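Side-chain contacts in UDP-glucose 4-epimerase (Brucella ovis, PDB 4WOK), which probably interconverts UDP-glucose and UDP-galactose by inverting the sugar at C4, with a bound NAD as its redox cofactor: residues 179-184 with 237-242; 243-248 with 310-315; 199-204 with 321-326; 14-19 with 29-34. The protein carries 2 engineered substitutions. One frame throughout, in Å; residues are numbered along the deposited sequence.

Contact 1: residues 179-184 with 237-242; sequences FNASGA and TDLARA. With NAD (nicotinamide-adenine-dinucleotide), chain B.
At the nicotinamide end of the NAD pocket, strand 180-182 packs on helix 236-251 through one pair of apolar side chains, Ala-181 and Leu-239. The methyl CB of Ala-181 meets CD1 of Leu-239 at 3.5 Å, tighter than usual for two carbons, and CD1 also lies 3.9 Å from CA of Ala-181. Leu-239 reaches the strand because its CG stands beside the backbone N (chi1 -72°) and its CB already points at the strand. Ile-23 of helix 22-33 touches both side chains.

The same alanine binds the cofactor: Ala-181 N donates to the carboxamide oxygen O7N of NAD at 2.9 Å, with an N-H...O angle of 163°, so the bond is nearly straight and would be expected to restrict rotation of the carboxamide. The carbonyl O of Phe-179 lies 3.2 Å from C4N of NAD, the nicotinamide carbon that takes part in hydride transfer. On the helix, NH1 of Arg-241 forms a salt bridge with OD1 of Asp-238 at 2.8 Å, from the anti side of the carboxylate and 25° out of its plane. Strand backbone facing the nicotinamide, with a helix packed against its alanine, forms part of the cofactor site of this Rossmann-type epimerase.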
# COMPACT_ATOMS: atom_id res chain seq x y z
N PHE A 179 2.39 2.05 -6.20
CA PHE A 179 1.90 3.43 -6.20
C PHE A 179 0.58 3.62 -5.44
O PHE A 179 0.56 4.23 -4.37
CB PHE A 179 1.74 3.94 -7.64
CG PHE A 179 3.01 4.50 -8.23
CD1 PHE A 179 3.54 5.70 -7.75
CD2 PHE A 179 3.67 3.85 -9.26
CE1 PHE A 179 4.71 6.23 -8.29
CE2 PHE A 179 4.82 4.37 -9.81
CZ PHE A 179 5.35 5.56 -9.32
N ASN A 180 -0.52 3.14 -6.02
CA ASN A 180 -1.84 3.39 -5.46
C ASN A 180 -2.65 2.13 -5.24
O ASN A 180 -3.07 1.48 -6.20
CB ASN A 180 -2.66 4.32 -6.37
CG ASN A 180 -2.02 5.68 -6.53
OD1 ASN A 180 -1.94 6.46 -5.57
ND2 ASN A 180 -1.59 6.00 -7.74
N ALA A 181 -2.90 1.81 -3.98
CA ALA A 181 -3.78 0.71 -3.62
C ALA A 181 -5.22 1.11 -3.92
O ALA A 181 -5.64 2.20 -3.56
CB ALA A 181 -3.63 0.37 -2.16
N SER A 182 -5.98 0.21 -4.52
CA SER A 182 -7.34 0.55 -4.91
C SER A 182 -8.26 -0.67 -4.86
O SER A 182 -7.82 -1.78 -4.58
CB SER A 182 -7.34 1.15 -6.32
OG SER A 182 -6.75 0.26 -7.25
N GLY A 183 -9.54 -0.44 -5.14
CA GLY A 183 -10.54 -1.48 -5.11
C GLY A 183 -10.84 -1.92 -3.69
O GLY A 183 -10.53 -1.21 -2.72
N ALA A 184 -11.47 -3.09 -3.57
CA ALA A 184 -11.80 -3.66 -2.28
C ALA A 184 -12.08 -5.14 -2.49
O ALA A 184 -12.18 -5.59 -3.63
CB ALA A 184 -13.00 -2.96 -1.66
N THR A 237 -6.49 -6.60 -3.30
CA THR A 237 -6.42 -8.06 -3.18
C THR A 237 -5.15 -8.58 -3.84
O THR A 237 -4.52 -9.52 -3.34
CB THR A 237 -7.65 -8.74 -3.79
OG1 THR A 237 -8.82 -8.27 -3.11
CG2 THR A 237 -7.56 -10.26 -3.61
N ASP A 238 -4.77 -7.97 -4.96
CA ASP A 238 -3.50 -8.29 -5.61
C ASP A 238 -2.34 -7.94 -4.67
O ASP A 238 -1.35 -8.67 -4.61
CB ASP A 238 -3.35 -7.53 -6.93
CG ASP A 238 -4.04 -8.25 -8.10
OD1 ASP A 238 -4.02 -9.50 -8.12
OD2 ASP A 238 -4.60 -7.55 -8.98
N LEU A 239 -2.46 -6.84 -3.94
CA LEU A 239 -1.42 -6.48 -2.97
C LEU A 239 -1.34 -7.53 -1.87
O LEU A 239 -0.25 -7.94 -1.49
CB LEU A 239 -1.67 -5.09 -2.37
CG LEU A 239 -1.42 -3.92 -3.32
CD1 LEU A 239 -1.92 -2.63 -2.72
CD2 LEU A 239 0.06 -3.82 -3.68
N ALA A 240 -2.49 -7.96 -1.37
CA ALA A 240 -2.53 -9.03 -0.38
C ALA A 240 -1.81 -10.27 -0.91
O ALA A 240 -0.93 -10.82 -0.26
CB ALA A 240 -3.97 -9.37 -0.01
N ARG A 241 -2.16 -10.67 -2.13
CA ARG A 241 -1.53 -11.83 -2.76
C ARG A 241 0.00 -11.72 -2.78
O ARG A 241 0.70 -12.66 -2.40
CB ARG A 241 -2.07 -12.03 -4.18
CG ARG A 241 -3.56 -12.35 -4.25
CD ARG A 241 -4.04 -12.56 -5.71
NE ARG A 241 -3.14 -13.44 -6.44
CZ ARG A 241 -2.39 -13.06 -7.48
NH1 ARG A 241 -2.47 -11.82 -7.93
NH2 ARG A 241 -1.58 -13.93 -8.07
N ALA A 242 0.51 -10.57 -3.20
CA ALA A 242 1.96 -10.39 -3.31
C ALA A 242 2.67 -10.43 -1.96
O ALA A 242 3.78 -10.96 -1.84
CB ALA A 242 2.27 -9.10 -4.01
PA NAD B . -4.04 2.46 6.55
O1A NAD B . -3.77 3.72 7.35
O2A NAD B . -5.42 1.94 6.25
O5B NAD B . -3.32 1.20 7.48
C5B NAD B . -2.30 1.70 8.32
C4B NAD B . -2.40 0.85 9.61
O4B NAD B . -1.25 1.04 10.43
C3B NAD B . -3.63 1.43 10.33
O3B NAD B . -4.42 0.35 10.75
C2B NAD B . -2.98 2.18 11.52
O2B NAD B . -3.81 2.16 12.62
C1B NAD B . -1.70 1.30 11.77
N9A NAD B . -0.60 2.08 12.38
C8A NAD B . -0.06 3.32 11.97
N7A NAD B . 0.96 3.71 12.74
C5A NAD B . 1.08 2.69 13.69
C6A NAD B . 1.97 2.52 14.77
N6A NAD B . 2.91 3.48 15.06
N1A NAD B . 1.88 1.41 15.54
C2A NAD B . 0.91 0.49 15.23
N3A NAD B . -0.02 0.53 14.22
C4A NAD B . 0.12 1.66 13.47
O3 NAD B . -3.04 2.74 5.32
PN NAD B . -2.98 1.62 4.16
O1N NAD B . -3.54 0.25 4.42
O2N NAD B . -3.17 2.40 2.91
O5D NAD B . -1.31 1.34 3.81
C5D NAD B . -0.64 0.81 4.85
C4D NAD B . 0.76 0.53 4.32
O4D NAD B . 0.73 0.53 2.84
C3D NAD B . 1.70 1.68 4.72
O3D NAD B . 2.96 1.11 4.88
C2D NAD B . 1.66 2.55 3.46
O2D NAD B . 2.78 3.31 3.25
C1D NAD B . 1.73 1.41 2.42
N1N NAD B . 1.35 1.98 1.03
C2N NAD B . 0.01 2.29 0.81
C3N NAD B . -0.36 2.81 -0.45
C7N NAD B . -1.80 3.15 -0.71
O7N NAD B . -2.16 3.58 -1.81
N7N NAD B . -2.71 2.97 0.32
C4N NAD B . 0.63 3.02 -1.42
C5N NAD B . 1.96 2.70 -1.16
C6N NAD B . 2.32 2.18 0.08

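Contact 2: residues 243-248 with 310-315; sequences HVLAVE and LGFHTV
Leu-245 and Leu-310 both carry CG beside the backbone N and opposite the carbonyl carbon (chi1 -77° and -72°), whereas Phe-312 swings its ring anti to the backbone N (chi1 172°); with every CB directed across the contact, these settings bring the three side chains together. Leu-245 has the largest share of buried surface, 74 Å². Its CD1 sits at the edge of the Phe-312 ring, near the ring plane, 3.8 Å from CD1 of that phenylalanine. A second approach, 3.9 Å from Leu-245 CD1 to Phe-312 CB, shows that the methyl lies where the ring joins its stem, and the two side chains cross at about a right angle.

Leu-310 works on the neighbouring part of the helix. Its CD2 rests 4.2 Å from CA of Ala-246 and 4.1 Å from the carbonyl O of Leu-245, so it packs largely against backbone. The chain then turns at Gly-311, whose phi is positive; it follows helix 304-310 and separates the two inward-facing side chains. No hydrogen bond crosses between the segments; the contact is van der Waals packing of methyls on the ring, on backbone carbon and on carbonyl oxygens.

Phe-312 also touches Arg-241 and Ala-242 one turn earlier on helix 236-251, and Leu-310 touches His-249 further along. That helix lies between the loop leading to helix 319-326 and the parallel sheet, where Ala-246 and Val-247 meet Ile-123 of strand 121-125.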
# COMPACT_ATOMS: atom_id res chain seq x y z
N HIS A 243 2.04 -9.85 -0.94
CA HIS A 243 2.67 -9.84 0.38
C HIS A 243 2.74 -11.25 0.94
O HIS A 243 3.70 -11.61 1.62
CB HIS A 243 1.91 -8.92 1.34
CG HIS A 243 2.15 -7.46 1.10
ND1 HIS A 243 1.71 -6.81 -0.03
CD2 HIS A 243 2.79 -6.53 1.85
CE1 HIS A 243 2.07 -5.53 0.04
NE2 HIS A 243 2.72 -5.33 1.17
N VAL A 244 1.73 -12.07 0.63
CA VAL A 244 1.79 -13.45 1.10
C VAL A 244 2.78 -14.26 0.25
O VAL A 244 3.52 -15.11 0.78
CB VAL A 244 0.39 -14.13 1.11
CG1 VAL A 244 0.50 -15.58 1.52
CG2 VAL A 244 -0.54 -13.38 2.06
N LEU A 245 2.84 -13.99 -1.05
CA LEU A 245 3.87 -14.65 -1.86
C LEU A 245 5.26 -14.31 -1.32
O LEU A 245 6.16 -15.15 -1.31
CB LEU A 245 3.76 -14.24 -3.33
CG LEU A 245 2.65 -14.87 -4.16
CD1 LEU A 245 2.55 -14.15 -5.49
CD2 LEU A 245 2.89 -16.38 -4.39
N ALA A 246 5.44 -13.08 -0.85
CA ALA A 246 6.72 -12.65 -0.29
C ALA A 246 7.05 -13.46 0.97
O ALA A 246 8.20 -13.83 1.21
CB ALA A 246 6.69 -11.14 0.00
N VAL A 247 6.02 -13.75 1.77
CA VAL A 247 6.19 -14.62 2.93
C VAL A 247 6.68 -16.00 2.48
O VAL A 247 7.61 -16.57 3.05
CB VAL A 247 4.88 -14.77 3.74
CG1 VAL A 247 5.00 -15.90 4.76
CG2 VAL A 247 4.48 -13.44 4.43
N GLU A 248 6.04 -16.54 1.45
CA GLU A 248 6.41 -17.86 0.95
C GLU A 248 7.85 -17.88 0.45
O GLU A 248 8.58 -18.85 0.67
CB GLU A 248 5.47 -18.31 -0.18
CG GLU A 248 4.02 -18.46 0.24
CD GLU A 248 3.83 -19.55 1.27
OE1 GLU A 248 2.89 -19.44 2.09
OE2 GLU A 248 4.61 -20.53 1.25
N LEU A 310 8.96 -13.58 -7.75
CA LEU A 310 7.86 -14.04 -6.91
C LEU A 310 6.84 -14.88 -7.67
O LEU A 310 5.95 -15.47 -7.06
CB LEU A 310 7.15 -12.85 -6.25
CG LEU A 310 7.90 -12.12 -5.14
CD1 LEU A 310 7.01 -11.05 -4.53
CD2 LEU A 310 8.38 -13.11 -4.07
N GLY A 311 6.95 -14.92 -8.99
CA GLY A 311 5.93 -15.52 -9.82
C GLY A 311 4.62 -14.76 -9.69
O GLY A 311 3.54 -15.35 -9.78
N PHE A 312 4.70 -13.45 -9.49
CA PHE A 312 3.52 -12.62 -9.24
C PHE A 312 3.00 -11.86 -10.46
O PHE A 312 3.73 -11.12 -11.10
CB PHE A 312 3.81 -11.61 -8.13
CG PHE A 312 2.71 -10.60 -7.94
CD1 PHE A 312 1.53 -10.94 -7.31
CD2 PHE A 312 2.86 -9.30 -8.40
CE1 PHE A 312 0.52 -10.01 -7.14
CE2 PHE A 312 1.84 -8.37 -8.23
CZ PHE A 312 0.68 -8.72 -7.61
N HIS A 313 1.71 -12.06 -10.76
CA HIS A 313 0.98 -11.26 -11.74
C HIS A 313 -0.30 -10.76 -11.10
O HIS A 313 -0.92 -11.48 -10.32
CB HIS A 313 0.64 -12.07 -13.00
CG HIS A 313 1.80 -12.84 -13.55
ND1 HIS A 313 2.14 -14.10 -13.08
CD2 HIS A 313 2.71 -12.54 -14.50
CE1 HIS A 313 3.21 -14.53 -13.73
NE2 HIS A 313 3.57 -13.60 -14.59
N THR A 314 -0.71 -9.54 -11.42
CA THR A 314 -2.02 -9.06 -10.97
C THR A 314 -3.11 -9.83 -11.69
O THR A 314 -2.99 -10.12 -12.87
CB THR A 314 -2.22 -7.55 -11.21
OG1 THR A 314 -1.89 -7.23 -12.57
CG2 THR A 314 -1.33 -6.74 -10.29
N VAL A 315 -4.18 -10.17 -10.98
CA VAL A 315 -5.32 -10.80 -11.63
C VAL A 315 -6.62 -10.07 -11.33
O VAL A 315 -7.66 -10.42 -11.86
CB VAL A 315 -5.48 -12.29 -11.22
CG1 VAL A 315 -4.21 -13.07 -11.56
CG2 VAL A 315 -5.81 -12.43 -9.75

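Contact 3: residues 199-204 with 321-326; sequences HLIPRA and TIIRTA. With ZN (zinc ion), chain C.
A single isoleucine carries one whole side of this helix-to-helix contact: Ile-201 sends its two branches to two successive residues, Ile-322 and Ile-323. The longer branch ends at CD1, 3.9 Å from CG2 of Ile-322, and the side chains cross there at about a right angle. The shorter branch, CG2, meets CD1 of Ile-323 at 4.0 Å. The division follows from the first torsion of Ile-201 (chi1 -64°), which sets CG1 beside the backbone N and CG2 anti to it. Ile-323 does not start out aimed at its partner, but its folded second torsion (chi2 -52°) brings the terminal methyl nearer. Of the 122 Å² buried in all, Ile-201 contributes 64 Å².

Thr-321 O receives two bonds from Thr-325, from N at 3.0 Å and from OG1 at 2.8 Å, which arrive from opposite faces of the carbonyl plane. Thr-325 OG1 also pairs with His-235 NE2 and Ala-184 N, tying helix 319-326 to strand 230-235 and to the chain just after strand 180-182.

At the N-cap of the other helix, His-199 binds the zinc ion through ND1 at 2.1 Å. Glu-192, His-194 and Glu-197 complete the observed site, and His-199 also touches NAD. Helix 200-209 thus joins a buried aliphatic helix interface to a four-residue zinc site of two histidines and two glutamates.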
# COMPACT_ATOMS: atom_id res chain seq x y z
N HIS A 199 -7.34 9.60 -1.10
CA HIS A 199 -6.95 8.85 -2.29
C HIS A 199 -7.93 9.13 -3.42
O HIS A 199 -9.11 9.38 -3.18
CB HIS A 199 -6.85 7.36 -1.98
CG HIS A 199 -5.77 7.05 -0.99
ND1 HIS A 199 -6.02 6.57 0.28
CD2 HIS A 199 -4.42 7.17 -1.09
CE1 HIS A 199 -4.87 6.41 0.92
NE2 HIS A 199 -3.89 6.76 0.11
N LEU A 200 -7.43 9.10 -4.65
CA LEU A 200 -8.14 9.64 -5.81
C LEU A 200 -9.43 8.89 -6.13
O LEU A 200 -10.49 9.50 -6.26
CB LEU A 200 -7.20 9.63 -7.02
CG LEU A 200 -7.61 10.34 -8.30
CD1 LEU A 200 -8.46 9.43 -9.17
CD2 LEU A 200 -8.32 11.66 -8.00
N ILE A 201 -9.36 7.57 -6.28
CA ILE A 201 -10.55 6.83 -6.67
C ILE A 201 -11.66 6.89 -5.61
O ILE A 201 -12.83 7.12 -5.94
CB ILE A 201 -10.21 5.38 -7.01
CG1 ILE A 201 -9.29 5.35 -8.24
CG2 ILE A 201 -11.47 4.60 -7.26
CD1 ILE A 201 -8.87 3.96 -8.69
N PRO A 202 -11.30 6.74 -4.31
CA PRO A 202 -12.33 7.01 -3.30
C PRO A 202 -12.92 8.41 -3.35
O PRO A 202 -14.14 8.54 -3.19
CB PRO A 202 -11.58 6.79 -1.99
CG PRO A 202 -10.62 5.69 -2.34
CD PRO A 202 -10.13 6.07 -3.72
N ARG A 203 -12.10 9.44 -3.53
CA ARG A 203 -12.61 10.80 -3.60
C ARG A 203 -13.54 10.96 -4.81
O ARG A 203 -14.62 11.55 -4.70
CB ARG A 203 -11.46 11.80 -3.66
CG ARG A 203 -10.74 11.99 -2.32
CD ARG A 203 -9.61 13.01 -2.41
NE ARG A 203 -10.06 14.29 -2.94
CZ ARG A 203 -9.59 14.85 -4.06
NH1 ARG A 203 -8.66 14.22 -4.77
NH2 ARG A 203 -10.06 16.02 -4.47
N ALA A 204 -13.14 10.41 -5.95
CA ALA A 204 -13.98 10.54 -7.15
C ALA A 204 -15.34 9.87 -6.92
O ALA A 204 -16.38 10.39 -7.34
CB ALA A 204 -13.27 9.95 -8.36
N THR A 321 -12.67 -4.04 -12.49
CA THR A 321 -12.73 -4.73 -11.21
C THR A 321 -12.44 -3.78 -10.04
O THR A 321 -13.11 -3.82 -9.01
CB THR A 321 -11.74 -5.91 -11.15
OG1 THR A 321 -12.11 -6.86 -12.16
CG2 THR A 321 -11.78 -6.59 -9.79
N ILE A 322 -11.45 -2.93 -10.22
CA ILE A 322 -11.12 -1.93 -9.20
C ILE A 322 -12.35 -1.07 -8.92
O ILE A 322 -12.76 -0.91 -7.76
CB ILE A 322 -9.95 -1.04 -9.64
CG1 ILE A 322 -8.65 -1.85 -9.60
CG2 ILE A 322 -9.87 0.22 -8.80
CD1 ILE A 322 -7.46 -1.14 -10.21
N ILE A 323 -12.98 -0.57 -9.98
CA ILE A 323 -14.12 0.33 -9.78
C ILE A 323 -15.31 -0.40 -9.18
O ILE A 323 -15.91 0.07 -8.22
CB ILE A 323 -14.57 0.98 -11.10
CG1 ILE A 323 -13.46 1.89 -11.63
CG2 ILE A 323 -15.85 1.75 -10.87
CD1 ILE A 323 -12.96 2.90 -10.62
N ARG A 324 -15.65 -1.54 -9.77
CA ARG A 324 -16.79 -2.33 -9.34
C ARG A 324 -16.72 -2.74 -7.86
O ARG A 324 -17.72 -2.73 -7.15
CB ARG A 324 -16.91 -3.56 -10.23
CG ARG A 324 -18.31 -4.12 -10.36
CD ARG A 324 -18.32 -5.35 -11.25
NE ARG A 324 -17.87 -5.04 -12.61
CZ ARG A 324 -18.69 -4.72 -13.61
NH1 ARG A 324 -20.00 -4.66 -13.41
NH2 ARG A 324 -18.20 -4.47 -14.81
N THR A 325 -15.53 -3.11 -7.39
CA THR A 325 -15.44 -3.60 -6.02
C THR A 325 -15.37 -2.46 -5.01
O THR A 325 -15.79 -2.63 -3.87
CB THR A 325 -14.23 -4.55 -5.83
OG1 THR A 325 -13.01 -3.89 -6.19
CG2 THR A 325 -14.41 -5.77 -6.71
N ALA A 326 -14.86 -1.31 -5.41
CA ALA A 326 -14.77 -0.17 -4.50
C ALA A 326 -16.09 0.58 -4.37
O ALA A 326 -16.47 1.02 -3.28
CB ALA A 326 -13.67 0.78 -4.94
ZN ZN C . -7.74 6.15 1.34

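Contact 4: residues 14-19 with 29-34; sequences VLVVGG and KLLAGQ. With NAD (nicotinamide-adenine-dinucleotide), chain B.
Leu-31, with 64 Å² buried, is the one side chain of 29-34 that meets 14-19, and Val-14 (32 Å²) and Val-16 (19 Å²) receive it. Alternation along strand 13-17 puts these two valines on the same side of the sheet, while CB of the intervening Leu-15 points away from the helix. The terminal CD1 of Leu-31 serves both: it is 3.5 Å from CG2 of Val-16, where the side chains meet tip to tip, and 3.7 Å from CG1 of Val-14, whose side chain it crosses at about a right angle. The other methyl, Leu-31 CD2, adds a looser approach of 4.2 Å to Val-14 CG1. Both valines have nearly the same first torsion (chi1 -173° for Val-16, 172° for Val-14), yet they turn different methyls to the leucine.

Beyond the strand, a type II turn from Val-16 to Gly-19 leads toward helix 22-33, and Gly-18 CA comes within 3.4 Å of the adenosine ribose oxygen O4B of NAD. Gly-19 opens a GxGxxG pattern consistent with a Rossmann dinucleotide site. With only carbon meeting carbon and no hydrogen bond between the segments, the chemistry implies that helix and strand are held here by hydrophobic burial and methyl-to-methyl fit within the beta-alpha-beta unit.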
# COMPACT_ATOMS: atom_id res chain seq x y z
N VAL A 14 1.35 -15.41 11.60
CA VAL A 14 1.99 -14.36 10.82
C VAL A 14 1.57 -13.04 11.45
O VAL A 14 0.38 -12.77 11.61
CB VAL A 14 1.60 -14.43 9.33
CG1 VAL A 14 2.11 -13.20 8.57
CG2 VAL A 14 2.18 -15.71 8.72
N LEU A 15 2.55 -12.25 11.88
CA LEU A 15 2.25 -10.99 12.54
C LEU A 15 2.01 -9.90 11.49
O LEU A 15 2.90 -9.58 10.70
CB LEU A 15 3.38 -10.59 13.48
CG LEU A 15 3.10 -9.34 14.32
CD1 LEU A 15 2.03 -9.67 15.37
CD2 LEU A 15 4.40 -8.87 14.98
N VAL A 16 0.81 -9.37 11.47
CA VAL A 16 0.45 -8.34 10.50
C VAL A 16 0.37 -7.01 11.22
O VAL A 16 -0.63 -6.66 11.85
CB VAL A 16 -0.87 -8.66 9.80
CG1 VAL A 16 -1.11 -7.66 8.67
CG2 VAL A 16 -0.85 -10.10 9.24
N VAL A 17 1.47 -6.28 11.14
CA VAL A 17 1.61 -5.01 11.80
C VAL A 17 0.92 -3.94 10.94
O VAL A 17 1.24 -3.80 9.77
CB VAL A 17 3.09 -4.70 12.03
CG1 VAL A 17 3.24 -3.41 12.77
CG2 VAL A 17 3.74 -5.83 12.85
N GLY A 18 -0.02 -3.20 11.50
CA GLY A 18 -0.87 -2.33 10.69
C GLY A 18 -2.02 -3.12 10.06
O GLY A 18 -2.67 -2.66 9.12
N GLY A 19 -2.28 -4.30 10.61
CA GLY A 19 -3.29 -5.21 10.06
C GLY A 19 -4.75 -4.85 10.26
O GLY A 19 -5.65 -5.57 9.79
N LYS A 29 -7.03 -11.31 5.83
CA LYS A 29 -8.07 -12.17 5.25
C LYS A 29 -7.45 -13.23 4.34
O LYS A 29 -7.80 -14.41 4.41
CB LYS A 29 -9.09 -11.33 4.48
CG LYS A 29 -10.17 -12.14 3.74
CD LYS A 29 -11.23 -11.20 3.14
CE LYS A 29 -12.48 -11.95 2.69
NZ LYS A 29 -12.28 -12.63 1.39
N LEU A 30 -6.53 -12.80 3.49
CA LEU A 30 -5.92 -13.71 2.54
C LEU A 30 -5.05 -14.74 3.25
O LEU A 30 -5.10 -15.93 2.92
CB LEU A 30 -5.08 -12.97 1.50
CG LEU A 30 -4.71 -13.90 0.35
CD1 LEU A 30 -5.84 -13.97 -0.66
CD2 LEU A 30 -3.41 -13.51 -0.32
N LEU A 31 -4.26 -14.28 4.21
CA LEU A 31 -3.41 -15.19 4.97
C LEU A 31 -4.24 -16.32 5.55
O LEU A 31 -3.87 -17.49 5.45
CB LEU A 31 -2.67 -14.44 6.10
CG LEU A 31 -1.43 -13.66 5.66
CD1 LEU A 31 -1.05 -12.57 6.71
CD2 LEU A 31 -0.25 -14.59 5.44
N ALA A 32 -5.38 -15.97 6.15
CA ALA A 32 -6.25 -16.95 6.79
C ALA A 32 -6.83 -17.92 5.78
O ALA A 32 -7.05 -19.09 6.08
CB ALA A 32 -7.37 -16.26 7.56
N GLY A 33 -7.07 -17.43 4.56
CA GLY A 33 -7.55 -18.29 3.49
C GLY A 33 -6.50 -19.30 3.07
O GLY A 33 -6.83 -20.38 2.57
N GLN A 34 -5.23 -18.97 3.26
CA GLN A 34 -4.17 -19.89 2.87
C GLN A 34 -3.67 -20.72 4.05
O GLN A 34 -2.67 -21.42 3.96
CB GLN A 34 -3.03 -19.14 2.19
CG GLN A 34 -3.44 -18.56 0.83
CD GLN A 34 -2.33 -17.83 0.11
OE1 GLN A 34 -1.15 -18.04 0.39
NE2 GLN A 34 -2.70 -16.96 -0.84
PA NAD B . -4.04 2.46 6.55
O1A NAD B . -3.77 3.72 7.35
O2A NAD B . -5.42 1.94 6.25
O5B NAD B . -3.32 1.20 7.48
C5B NAD B . -2.30 1.70 8.32
C4B NAD B . -2.40 0.85 9.61
O4B NAD B . -1.25 1.04 10.43
C3B NAD B . -3.63 1.43 10.33
O3B NAD B . -4.42 0.35 10.75
C2B NAD B . -2.98 2.18 11.52
O2B NAD B . -3.81 2.16 12.62
C1B NAD B . -1.70 1.30 11.77
N9A NAD B . -0.60 2.08 12.38
C8A NAD B . -0.06 3.32 11.97
N7A NAD B . 0.96 3.71 12.74
C5A NAD B . 1.08 2.69 13.69
C6A NAD B . 1.97 2.52 14.77
N6A NAD B . 2.91 3.48 15.06
N1A NAD B . 1.88 1.41 15.54
C2A NAD B . 0.91 0.49 15.23
N3A NAD B . -0.02 0.53 14.22
C4A NAD B . 0.12 1.66 13.47
O3 NAD B . -3.04 2.74 5.32
PN NAD B . -2.98 1.62 4.16
O1N NAD B . -3.54 0.25 4.42
O2N NAD B . -3.17 2.40 2.91
O5D NAD B . -1.31 1.34 3.81
C5D NAD B . -0.64 0.81 4.85
C4D NAD B . 0.76 0.53 4.32
O4D NAD B . 0.73 0.53 2.84
C3D NAD B . 1.70 1.68 4.72
O3D NAD B . 2.96 1.11 4.88
C2D NAD B . 1.66 2.55 3.46
O2D NAD B . 2.78 3.31 3.25
C1D NAD B . 1.73 1.41 2.42
N1N NAD B . 1.35 1.98 1.03
C2N NAD B . 0.01 2.29 0.81
C3N NAD B . -0.36 2.81 -0.45
C7N NAD B . -1.80 3.15 -0.71
O7N NAD B . -2.16 3.58 -1.81
N7N NAD B . -2.71 2.97 0.32
C4N NAD B . 0.63 3.02 -1.42
C5N NAD B . 1.96 2.70 -1.16
C6N NAD B . 2.32 2.18 0.08

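Helix 236-251 runs through contacts 1 and 2, whose centres lie 11 Å apart: Arg-241 NH1 reaches His-313 O at 2.9 Å, and Asp-238 OD1 reaches Val-315 N at 2.9 Å. Contact 4 adjoins both, with Leu-30 CD2 3.5 Å from Arg-241 CA and Leu-31 CD2 3.6 Å from Val-244 CG2. Contact 3 joins contact 1 through a probable bond of 3.1 Å between Ala-184 N and Thr-325 OG1, but its centre is about 23 Å from those of contacts 2 and 4. Contact 4 touches NAD at the adenosine ribose, contact 1 at the nicotinamide, and contact 3 reaches it through His-199, while in contact 2 the side chain of Phe-312 stays about 13 Å away.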